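Local structure of bacterioferritin (Rhodobacter capsulatus, 1JGC) at residues A5-F10 with V111-S116; A38-K43 with Q147-L152; I49-H54 with E128-F133. The protein stores iron as part of a hollow 24-subunit shell, probably oxidising Fe(2+) with dioxygen at a dinuclear centre, and binds one heme b per dimer. One frame throughout, in Å; residues are numbered along the deposited sequence.

Overall arrangement
Contacts 1 and 2 sit on opposite sides of the chain's centre, their own centres about 40 Å apart, while contact 3 lies about 5 Å from that centre. Contact 1 is buried and joins helix 5-34 to the start of helix 114-144. Contact 2, partly buried, docks helix 146-152 on helix 38-64 close to neighbouring subunits. Contact 3, in the core, ties helix 38-64 to helix 114-144, and so shares one helix with each of the others; it meets contact 2 where K43 CG packs 3.7 Å from F133 CZ. The chemistry follows place: a valine against a helix cap in 1, an apolar touch and a water bridge in 2, a histidine-carboxylate hydrogen bond beside iron-site ligands in 3.

Contact 1 of 3, residues A5-F10 with V111-S116; sequences AKVIEF and VGDIVS
V7 carries the whole of its segment's touch on D113 and S116, and the contact across the segments is van der Waals only. Its CG1 methyl lies 3.6 Å from D113 OD2 and continues along to S116 OG at 3.8 Å. S116 CB is the next neighbour, 4.0 Å from the same V7 CG1. The chi1 of 168°, with CG1 anti to the V7 backbone N, puts this branch over both D113 OD2 and S116 OG; V7 CG2 stands farther off, 4.2 Å from D113 OD2. The valine and aspartate side chains cross at a slant, with no hydrogen bond between the segments.

The polar interactions run within 111-116. D113 is the N-cap of helix 114-144: S116 N donates to D113 OD1 over 3.0 Å, fairly straight at 161°. The serine hydroxyl gives a second bond, S116 OG to D113 OD2 at 2.7 Å, so each carboxylate oxygen takes one donor from the same residue. Both donors arrive from above the carboxylate plane, and the pair of bonds restrains its rotation. R61 reinforces the cap, with a salt bridge to D113 OD1 and a hydrogen bond to S116 OG.

This is one end of the ferritin four-helix bundle, where the third helix turns directly into the fourth. The backbone marks the reversal: G112 takes a positive phi of 83°, a conformation glycine adopts readily, with two hydrogen bonds back into the last turn of helix 83-111, a Schellman motif, and D113 then caps the next helix.

Apolar neighbours close round V7. Its side chain also rests on Y107 and L65, and L65 touches D113 and S116 too, bringing the loop after helix 38-64 into the same buried cluster.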
loop_
_atom_site.group_PDB
_atom_site.type_symbol
_atom_site.label_atom_id
_atom_site.label_comp_id
_atom_site.label_asym_id
_atom_site.label_seq_id
_atom_site.Cartn_x
_atom_site.Cartn_y
_atom_site.Cartn_z
ATOM N N ALA A 5 -3.945 -47.014 -40.711
ATOM C CA ALA A 5 -5.091 -46.547 -41.479
ATOM C C ALA A 5 -6.428 -46.674 -40.749
ATOM O O ALA A 5 -7.243 -45.751 -40.793
ATOM C CB ALA A 5 -5.170 -47.282 -42.824
ATOM N N LYS A 6 -6.670 -47.794 -40.080
ATOM C CA LYS A 6 -7.957 -47.934 -39.409
ATOM C C LYS A 6 -8.099 -47.094 -38.140
ATOM O O LYS A 6 -9.206 -46.771 -37.728
ATOM C CB LYS A 6 -8.264 -49.402 -39.099
ATOM C CG LYS A 6 -9.742 -49.600 -38.824
ATOM C CD LYS A 6 -10.146 -51.057 -38.673
ATOM C CE LYS A 6 -11.661 -51.151 -38.438
ATOM N NZ LYS A 6 -12.167 -52.557 -38.202
ATOM N N VAL A 7 -6.985 -46.749 -37.507
ATOM C CA VAL A 7 -7.056 -45.923 -36.313
ATOM C C VAL A 7 -7.512 -44.546 -36.786
ATOM O O VAL A 7 -8.336 -43.891 -36.153
ATOM C CB VAL A 7 -5.676 -45.805 -35.619
ATOM C CG1 VAL A 7 -5.712 -44.707 -34.563
ATOM C CG2 VAL A 7 -5.310 -47.137 -34.962
ATOM N N ILE A 8 -6.982 -44.126 -37.924
ATOM C CA ILE A 8 -7.329 -42.839 -38.490
ATOM C C ILE A 8 -8.813 -42.815 -38.853
ATOM O O ILE A 8 -9.483 -41.793 -38.714
ATOM C CB ILE A 8 -6.450 -42.555 -39.725
ATOM C CG1 ILE A 8 -4.992 -42.407 -39.265
ATOM C CG2 ILE A 8 -6.941 -41.322 -40.466
ATOM C CD1 ILE A 8 -4.008 -42.068 -40.354
ATOM N N GLU A 9 -9.333 -43.946 -39.309
ATOM C CA GLU A 9 -10.740 -44.029 -39.664
ATOM C C GLU A 9 -11.571 -43.820 -38.404
ATOM O O GLU A 9 -12.543 -43.062 -38.400
ATOM C CB GLU A 9 -11.052 -45.399 -40.259
ATOM C CG GLU A 9 -11.354 -45.393 -41.738
ATOM C CD GLU A 9 -11.384 -46.801 -42.322
ATOM O OE1 GLU A 9 -12.172 -47.661 -41.833
ATOM O OE2 GLU A 9 -10.607 -47.046 -43.270
ATOM N N PHE A 10 -11.184 -44.510 -37.334
ATOM C CA PHE A 10 -11.887 -44.395 -36.067
ATOM C C PHE A 10 -11.840 -42.960 -35.549
ATOM O O PHE A 10 -12.857 -42.433 -35.095
ATOM C CB PHE A 10 -11.282 -45.350 -35.038
ATOM C CG PHE A 10 -11.940 -46.707 -35.006
ATOM C CD1 PHE A 10 -13.301 -46.826 -34.733
ATOM C CD2 PHE A 10 -11.195 -47.869 -35.216
ATOM C CE1 PHE A 10 -13.914 -48.085 -34.666
ATOM C CE2 PHE A 10 -11.797 -49.127 -35.151
ATOM C CZ PHE A 10 -13.160 -49.235 -34.874
ATOM N N VAL A 111 -4.044 -52.961 -32.041
ATOM C CA VAL A 111 -2.987 -52.556 -32.961
ATOM C C VAL A 111 -1.763 -51.984 -32.243
ATOM O O VAL A 111 -0.723 -51.760 -32.858
ATOM C CB VAL A 111 -3.548 -51.547 -33.996
ATOM C CG1 VAL A 111 -2.443 -50.699 -34.593
ATOM C CG2 VAL A 111 -4.253 -52.313 -35.111
ATOM N N GLY A 112 -1.881 -51.748 -30.940
ATOM C CA GLY A 112 -0.748 -51.228 -30.193
ATOM C C GLY A 112 -0.510 -49.730 -30.217
ATOM O O GLY A 112 0.561 -49.282 -29.821
ATOM N N ASP A 113 -1.485 -48.952 -30.682
ATOM C CA ASP A 113 -1.354 -47.498 -30.707
ATOM C C ASP A 113 -1.753 -46.997 -29.312
ATOM O O ASP A 113 -2.903 -46.632 -29.065
ATOM C CB ASP A 113 -2.274 -46.894 -31.767
ATOM C CG ASP A 113 -2.101 -45.396 -31.895
ATOM O OD1 ASP A 113 -1.540 -44.785 -30.957
ATOM O OD2 ASP A 113 -2.526 -44.827 -32.922
ATOM N N ILE A 114 -0.781 -46.999 -28.408
ATOM C CA ILE A 114 -0.980 -46.600 -27.019
ATOM C C ILE A 114 -1.582 -45.213 -26.816
ATOM O O ILE A 114 -2.588 -45.063 -26.126
ATOM C CB ILE A 114 0.354 -46.679 -26.254
ATOM C CG1 ILE A 114 0.958 -48.080 -26.424
ATOM C CG2 ILE A 114 0.145 -46.320 -24.790
ATOM C CD1 ILE A 114 0.062 -49.217 -25.948
ATOM N N VAL A 115 -0.967 -44.200 -27.412
ATOM C CA VAL A 115 -1.457 -42.840 -27.264
ATOM C C VAL A 115 -2.887 -42.680 -27.771
ATOM O O VAL A 115 -3.738 -42.123 -27.070
ATOM C CB VAL A 115 -0.538 -41.838 -27.983
ATOM C CG1 VAL A 115 -1.062 -40.425 -27.778
ATOM C CG2 VAL A 115 0.881 -41.968 -27.446
ATOM N N SER A 116 -3.174 -43.154 -28.976
ATOM C CA SER A 116 -4.538 -43.042 -29.488
ATOM C C SER A 116 -5.521 -43.796 -28.582
ATOM O O SER A 116 -6.664 -43.379 -28.406
ATOM C CB SER A 116 -4.624 -43.580 -30.917
ATOM O OG SER A 116 -3.883 -42.759 -31.801
#

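Contact 2 of 3, residues A38-K43 with Q147-L152; sequences AKMAKK and QGFALL
K39 reaches toward L152 with a chain extended beyond CG. K39 CB and K39 CG pass at 4.7 Å from L152 O without touching it; K39 CD makes the closest approach, 3.7 Å from L152 O. K39 CE then draws off to 4.5 Å from that oxygen, and the ammonium meets it through water: K39 NZ donates to the water over 2.9 Å, and the water donates to L152 O at 3.2 Å. The bridged carbonyl belongs to the last residue of helix 146-152, where the helix dipole would be expected to make an ammonium welcome.

Helix 146-152 is the short fifth helix that follows the four-helix bundle in ferritins. In the assembly its L151 packs on L151 and L152 of neighbouring subunits, consistent with the clustering of these helices round the fourfold axis of the shell.

The second touch is apolar. With CG anti to the backbone N (chi1 174°), M40 sends its CE methyl to the rim of the F149 ring, near the ring plane and 3.9 Å from F149 CE2; the two side chains cross at about a right angle. Y141 meets the same ring, while T86 and L87 of helix 83-111 touch M40.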
loop_
_atom_site.group_PDB
_atom_site.type_symbol
_atom_site.label_atom_id
_atom_site.label_comp_id
_atom_site.label_asym_id
_atom_site.label_seq_id
_atom_site.Cartn_x
_atom_site.Cartn_y
_atom_site.Cartn_z
ATOM N N ALA A 38 -32.469 -20.055 -18.677
ATOM C CA ALA A 38 -31.071 -19.647 -18.718
ATOM C C ALA A 38 -30.074 -20.591 -18.054
ATOM O O ALA A 38 -28.999 -20.841 -18.596
ATOM C CB ALA A 38 -30.930 -18.258 -18.129
ATOM N N LYS A 39 -30.419 -21.121 -16.889
ATOM C CA LYS A 39 -29.500 -22.001 -16.178
ATOM C C LYS A 39 -29.288 -23.313 -16.904
ATOM O O LYS A 39 -28.200 -23.885 -16.874
ATOM C CB LYS A 39 -30.002 -22.228 -14.759
ATOM C CG LYS A 39 -30.232 -20.913 -14.060
ATOM C CD LYS A 39 -30.653 -21.075 -12.638
ATOM C CE LYS A 39 -30.746 -19.710 -11.975
ATOM N NZ LYS A 39 -31.173 -19.865 -10.561
ATOM N N MET A 40 -30.332 -23.791 -17.565
ATOM C CA MET A 40 -30.222 -25.016 -18.327
ATOM C C MET A 40 -29.384 -24.683 -19.573
ATOM O O MET A 40 -28.540 -25.464 -20.010
ATOM C CB MET A 40 -31.619 -25.487 -18.708
ATOM C CG MET A 40 -31.683 -26.669 -19.627
ATOM S SD MET A 40 -33.385 -27.292 -19.766
ATOM C CE MET A 40 -33.039 -29.064 -19.870
ATOM N N ALA A 41 -29.608 -23.495 -20.118
ATOM C CA ALA A 41 -28.904 -23.037 -21.305
ATOM C C ALA A 41 -27.392 -22.931 -21.108
ATOM O O ALA A 41 -26.619 -23.359 -21.970
ATOM C CB ALA A 41 -29.465 -21.692 -21.748
ATOM N N LYS A 42 -26.971 -22.367 -19.976
ATOM C CA LYS A 42 -25.549 -22.202 -19.714
ATOM C C LYS A 42 -24.826 -23.526 -19.637
ATOM O O LYS A 42 -23.669 -23.619 -20.036
ATOM C CB LYS A 42 -25.326 -21.395 -18.435
ATOM C CG LYS A 42 -25.859 -19.984 -18.565
ATOM C CD LYS A 42 -25.789 -19.217 -17.255
ATOM C CE LYS A 42 -26.620 -17.921 -17.338
ATOM N NZ LYS A 42 -26.514 -17.140 -16.074
ATOM N N LYS A 43 -25.504 -24.551 -19.138
ATOM C CA LYS A 43 -24.885 -25.859 -19.042
ATOM C C LYS A 43 -24.660 -26.413 -20.450
ATOM O O LYS A 43 -23.596 -26.963 -20.752
ATOM C CB LYS A 43 -25.761 -26.803 -18.226
ATOM C CG LYS A 43 -25.124 -28.156 -17.957
ATOM C CD LYS A 43 -23.753 -28.018 -17.309
ATOM C CE LYS A 43 -23.097 -29.381 -17.109
ATOM N NZ LYS A 43 -21.682 -29.258 -16.638
ATOM N N GLN A 147 -43.075 -28.339 -14.474
ATOM C CA GLN A 147 -43.077 -26.969 -13.964
ATOM C C GLN A 147 -41.987 -26.713 -12.927
ATOM O O GLN A 147 -41.300 -25.694 -12.970
ATOM C CB GLN A 147 -44.447 -26.629 -13.371
ATOM C CG GLN A 147 -45.586 -26.816 -14.356
ATOM C CD GLN A 147 -46.915 -26.306 -13.830
ATOM O OE1 GLN A 147 -47.368 -26.711 -12.761
ATOM N NE2 GLN A 147 -47.552 -25.416 -14.584
ATOM N N GLY A 148 -41.830 -27.643 -11.998
ATOM C CA GLY A 148 -40.822 -27.485 -10.968
ATOM C C GLY A 148 -39.411 -27.439 -11.517
ATOM O O GLY A 148 -38.590 -26.637 -11.075
ATOM N N PHE A 149 -39.122 -28.303 -12.482
ATOM C CA PHE A 149 -37.795 -28.334 -13.074
ATOM C C PHE A 149 -37.538 -27.051 -13.848
ATOM O O PHE A 149 -36.440 -26.502 -13.799
ATOM C CB PHE A 149 -37.652 -29.525 -14.029
ATOM C CG PHE A 149 -36.262 -29.705 -14.563
ATOM C CD1 PHE A 149 -35.326 -30.446 -13.857
ATOM C CD2 PHE A 149 -35.885 -29.113 -15.760
ATOM C CE1 PHE A 149 -34.032 -30.593 -14.342
ATOM C CE2 PHE A 149 -34.600 -29.254 -16.248
ATOM C CZ PHE A 149 -33.671 -29.994 -15.542
ATOM N N ALA A 150 -38.548 -26.588 -14.578
ATOM C CA ALA A 150 -38.410 -25.368 -15.360
ATOM C C ALA A 150 -38.150 -24.201 -14.412
ATOM O O ALA A 150 -37.330 -23.336 -14.693
ATOM C CB ALA A 150 -39.670 -25.123 -16.175
ATOM N N LEU A 151 -38.846 -24.193 -13.281
ATOM C CA LEU A 151 -38.675 -23.135 -12.304
ATOM C C LEU A 151 -37.231 -23.092 -11.800
ATOM O O LEU A 151 -36.602 -22.038 -11.790
ATOM C CB LEU A 151 -39.643 -23.352 -11.140
ATOM C CG LEU A 151 -39.608 -22.353 -9.982
ATOM C CD1 LEU A 151 -39.675 -20.929 -10.516
ATOM C CD2 LEU A 151 -40.777 -22.632 -9.048
ATOM N N LEU A 152 -36.716 -24.251 -11.402
ATOM C CA LEU A 152 -35.351 -24.391 -10.900
ATOM C C LEU A 152 -34.281 -23.935 -11.893
ATOM O O LEU A 152 -33.203 -23.485 -11.497
ATOM C CB LEU A 152 -35.077 -25.855 -10.534
ATOM C CG LEU A 152 -33.658 -26.261 -10.110
ATOM C CD1 LEU A 152 -33.302 -25.578 -8.805
ATOM C CD2 LEU A 152 -33.578 -27.766 -9.945
HETATM O O HOH W 1 -32.669 -21.675 -8.918
#

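Contact 3 of 3, residues I49-H54 with E128-F133; sequences IEEMGH and EGHVDF. With HEM (protoporphyrin IX containing Fe), chain D.
H130 turns its ring toward E50 and E51 with chi1 at -69°, CG lying anti to the carbonyl carbon. E50 answers with a chain extended beyond CG, while E51 bends at chi2 (-52°), bringing its carboxylate to the edge of the same ring. H130 NE2 donates to E50 OE1 over 2.9 Å; at 143° the bond is bent, and it arrives from above the carboxylate plane. E51 OE2 lies 3.4 Å from H130 CE1, in the ring plane.

This is the ferroxidase centre of the four-helix bundle, metal-free here: when iron is bound, E51 is a ligand of both irons, H54 of the first and H130 of the second, with E18, E94 and E127 completing the set. In this metal-free state H54 ND1 reaches E51 OE1 in a weak bond of 3.3 Å, and H130 ND1 weakly bonds E94. Replacing H130 by an alanine would remove the ring, and is likely to cost the second iron a ligand and E50 OE1 this donor.

Helix 38-64 also serves the heme: M52 SD binds its iron at 2.6 Å, M52 SD of a neighbouring subunit is the other protein ligand, and I49 CG2 packs 3.7 Å from the heme's CBA.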
loop_
_atom_site.group_PDB
_atom_site.type_symbol
_atom_site.label_atom_id
_atom_site.label_comp_id
_atom_site.label_asym_id
_atom_site.label_seq_id
_atom_site.Cartn_x
_atom_site.Cartn_y
_atom_site.Cartn_z
ATOM N N ILE A 49 -18.869 -26.372 -25.720
ATOM C CA ILE A 49 -17.489 -25.903 -25.748
ATOM C C ILE A 49 -16.519 -27.009 -25.296
ATOM O O ILE A 49 -15.353 -27.013 -25.676
ATOM C CB ILE A 49 -17.342 -24.615 -24.892
ATOM C CG1 ILE A 49 -18.140 -23.495 -25.564
ATOM C CG2 ILE A 49 -15.886 -24.211 -24.760
ATOM C CD1 ILE A 49 -18.095 -22.166 -24.867
ATOM N N GLU A 50 -16.998 -27.955 -24.496
ATOM C CA GLU A 50 -16.141 -29.060 -24.084
ATOM C C GLU A 50 -15.888 -29.916 -25.319
ATOM O O GLU A 50 -14.753 -30.299 -25.597
ATOM C CB GLU A 50 -16.811 -29.927 -23.015
ATOM C CG GLU A 50 -16.485 -29.525 -21.583
ATOM C CD GLU A 50 -17.099 -30.479 -20.543
ATOM O OE1 GLU A 50 -16.805 -31.716 -20.608
ATOM O OE2 GLU A 50 -17.871 -29.987 -19.668
ATOM N N GLU A 51 -16.951 -30.210 -26.063
ATOM C CA GLU A 51 -16.821 -31.020 -27.255
ATOM C C GLU A 51 -15.915 -30.358 -28.285
ATOM O O GLU A 51 -15.204 -31.034 -29.020
ATOM C CB GLU A 51 -18.196 -31.300 -27.868
ATOM C CG GLU A 51 -19.111 -32.142 -26.985
ATOM C CD GLU A 51 -18.448 -33.428 -26.513
ATOM O OE1 GLU A 51 -17.936 -34.191 -27.365
ATOM O OE2 GLU A 51 -18.440 -33.674 -25.287
ATOM N N MET A 52 -15.951 -29.035 -28.353
ATOM C CA MET A 52 -15.103 -28.336 -29.299
ATOM C C MET A 52 -13.665 -28.695 -28.965
ATOM O O MET A 52 -12.849 -28.933 -29.854
ATOM C CB MET A 52 -15.316 -26.827 -29.190
ATOM C CG MET A 52 -16.626 -26.347 -29.803
ATOM S SD MET A 52 -16.988 -24.602 -29.452
ATOM C CE MET A 52 -18.725 -24.711 -29.027
ATOM N N GLY A 53 -13.367 -28.751 -27.671
ATOM C CA GLY A 53 -12.029 -29.098 -27.234
ATOM C C GLY A 53 -11.642 -30.508 -27.653
ATOM O O GLY A 53 -10.519 -30.748 -28.097
ATOM N N HIS A 54 -12.569 -31.447 -27.504
ATOM C CA HIS A 54 -12.324 -32.832 -27.890
ATOM C C HIS A 54 -12.020 -32.882 -29.380
ATOM O O HIS A 54 -11.049 -33.501 -29.803
ATOM C CB HIS A 54 -13.558 -33.697 -27.595
ATOM C CG HIS A 54 -13.833 -33.885 -26.136
ATOM N ND1 HIS A 54 -15.059 -34.298 -25.658
ATOM C CD2 HIS A 54 -13.033 -33.747 -25.052
ATOM C CE1 HIS A 54 -15.001 -34.406 -24.342
ATOM N NE2 HIS A 54 -13.782 -34.078 -23.949
ATOM N N GLU A 128 -18.791 -40.603 -19.926
ATOM C CA GLU A 128 -19.507 -41.251 -18.843
ATOM C C GLU A 128 -19.843 -40.176 -17.810
ATOM O O GLU A 128 -20.854 -40.264 -17.106
ATOM C CB GLU A 128 -18.681 -42.395 -18.235
ATOM C CG GLU A 128 -18.833 -43.702 -19.022
ATOM C CD GLU A 128 -18.378 -44.952 -18.267
ATOM O OE1 GLU A 128 -18.492 -45.005 -17.021
ATOM O OE2 GLU A 128 -17.924 -45.906 -18.930
ATOM N N GLY A 129 -19.005 -39.143 -17.751
ATOM C CA GLY A 129 -19.249 -38.039 -16.841
ATOM C C GLY A 129 -20.526 -37.300 -17.231
ATOM O O GLY A 129 -21.370 -37.002 -16.374
ATOM N N HIS A 130 -20.675 -37.004 -18.523
ATOM C CA HIS A 130 -21.870 -36.324 -19.021
ATOM C C HIS A 130 -23.102 -37.210 -18.815
ATOM O O HIS A 130 -24.169 -36.723 -18.447
ATOM C CB HIS A 130 -21.727 -35.999 -20.512
ATOM C CG HIS A 130 -20.703 -34.947 -20.808
ATOM N ND1 HIS A 130 -20.167 -34.766 -22.068
ATOM C CD2 HIS A 130 -20.127 -34.010 -20.014
ATOM C CE1 HIS A 130 -19.304 -33.763 -22.037
ATOM N NE2 HIS A 130 -19.262 -33.287 -20.802
ATOM N N VAL A 131 -22.953 -38.510 -19.055
ATOM C CA VAL A 131 -24.067 -39.434 -18.882
ATOM C C VAL A 131 -24.534 -39.388 -17.435
ATOM O O VAL A 131 -25.731 -39.315 -17.160
ATOM C CB VAL A 131 -23.668 -40.894 -19.233
ATOM C CG1 VAL A 131 -24.779 -41.851 -18.836
ATOM C CG2 VAL A 131 -23.403 -41.017 -20.715
ATOM N N ASP A 132 -23.580 -39.428 -16.513
ATOM C CA ASP A 132 -23.899 -39.391 -15.091
ATOM C C ASP A 132 -24.743 -38.161 -14.783
ATOM O O ASP A 132 -25.793 -38.242 -14.132
ATOM C CB ASP A 132 -22.609 -39.361 -14.270
ATOM C CG ASP A 132 -22.861 -39.437 -12.772
ATOM O OD1 ASP A 132 -24.003 -39.756 -12.361
ATOM O OD2 ASP A 132 -21.907 -39.186 -11.997
ATOM N N PHE A 133 -24.275 -37.021 -15.278
ATOM C CA PHE A 133 -24.955 -35.754 -15.071
ATOM C C PHE A 133 -26.372 -35.744 -15.663
ATOM O O PHE A 133 -27.338 -35.413 -14.969
ATOM C CB PHE A 133 -24.118 -34.627 -15.679
ATOM C CG PHE A 133 -24.814 -33.309 -15.691
ATOM C CD1 PHE A 133 -24.903 -32.546 -14.533
ATOM C CD2 PHE A 133 -25.422 -32.846 -16.862
ATOM C CE1 PHE A 133 -25.589 -31.335 -14.532
ATOM C CE2 PHE A 133 -26.115 -31.631 -16.877
ATOM C CZ PHE A 133 -26.200 -30.871 -15.708
HETATM C CHA HEM D . -15.031 -21.206 -28.900
HETATM C CHB HEM D . -13.306 -24.773 -31.696
HETATM C CHC HEM D . -17.598 -25.032 -33.829
HETATM C CHD HEM D . -19.095 -21.094 -31.516
HETATM C C1A HEM D . -14.279 -22.293 -29.343
HETATM C C2A HEM D . -13.263 -23.033 -28.618
HETATM C C3A HEM D . -12.547 -23.739 -29.562
HETATM C C4A HEM D . -13.432 -23.825 -30.702
HETATM C CMA HEM D . -11.237 -24.519 -29.349
HETATM C CAA HEM D . -13.171 -23.309 -27.118
HETATM C CBA HEM D . -13.155 -22.135 -26.156
HETATM C CGA HEM D . -11.926 -21.275 -26.305
HETATM O O1A HEM D . -11.842 -20.250 -25.588
HETATM O O2A HEM D . -11.048 -21.621 -27.132
HETATM C C1B HEM D . -14.328 -25.183 -32.530
HETATM C C2B HEM D . -14.254 -26.302 -33.456
HETATM C C3B HEM D . -15.449 -26.341 -34.127
HETATM C C4B HEM D . -16.287 -25.305 -33.517
HETATM C CMB HEM D . -13.090 -27.276 -33.634
HETATM C CAB HEM D . -15.749 -27.278 -35.115
HETATM C CBB HEM D . -16.448 -27.033 -36.285
HETATM C C1C HEM D . -18.419 -24.063 -33.298
HETATM C C2C HEM D . -19.832 -23.946 -33.596
HETATM C C3C HEM D . -20.289 -22.829 -32.931
HETATM C C4C HEM D . -19.113 -22.253 -32.279
HETATM C CMC HEM D . -20.648 -24.907 -34.477
HETATM C CAC HEM D . -21.604 -22.367 -32.847
HETATM C CBC HEM D . -22.609 -22.549 -33.783
HETATM C C1D HEM D . -18.097 -20.720 -30.636
HETATM C C2D HEM D . -18.180 -19.586 -29.727
HETATM C C3D HEM D . -17.022 -19.599 -28.973
HETATM C C4D HEM D . -16.256 -20.780 -29.397
HETATM C CMD HEM D . -19.319 -18.563 -29.623
HETATM C CAD HEM D . -16.640 -18.455 -28.029
HETATM C CBD HEM D . -16.611 -18.736 -26.538
HETATM C CGD HEM D . -16.431 -17.467 -25.703
HETATM O O1D HEM D . -15.515 -16.665 -26.014
HETATM O O2D HEM D . -17.201 -17.281 -24.728
HETATM N NA HEM D . -14.571 -23.046 -30.469
HETATM N NB HEM D . -15.600 -24.608 -32.539
HETATM N NC HEM D . -18.023 -23.121 -32.380
HETATM N ND HEM D . -16.917 -21.442 -30.429
HETATM FE FE HEM D . -16.284 -23.077 -31.423
#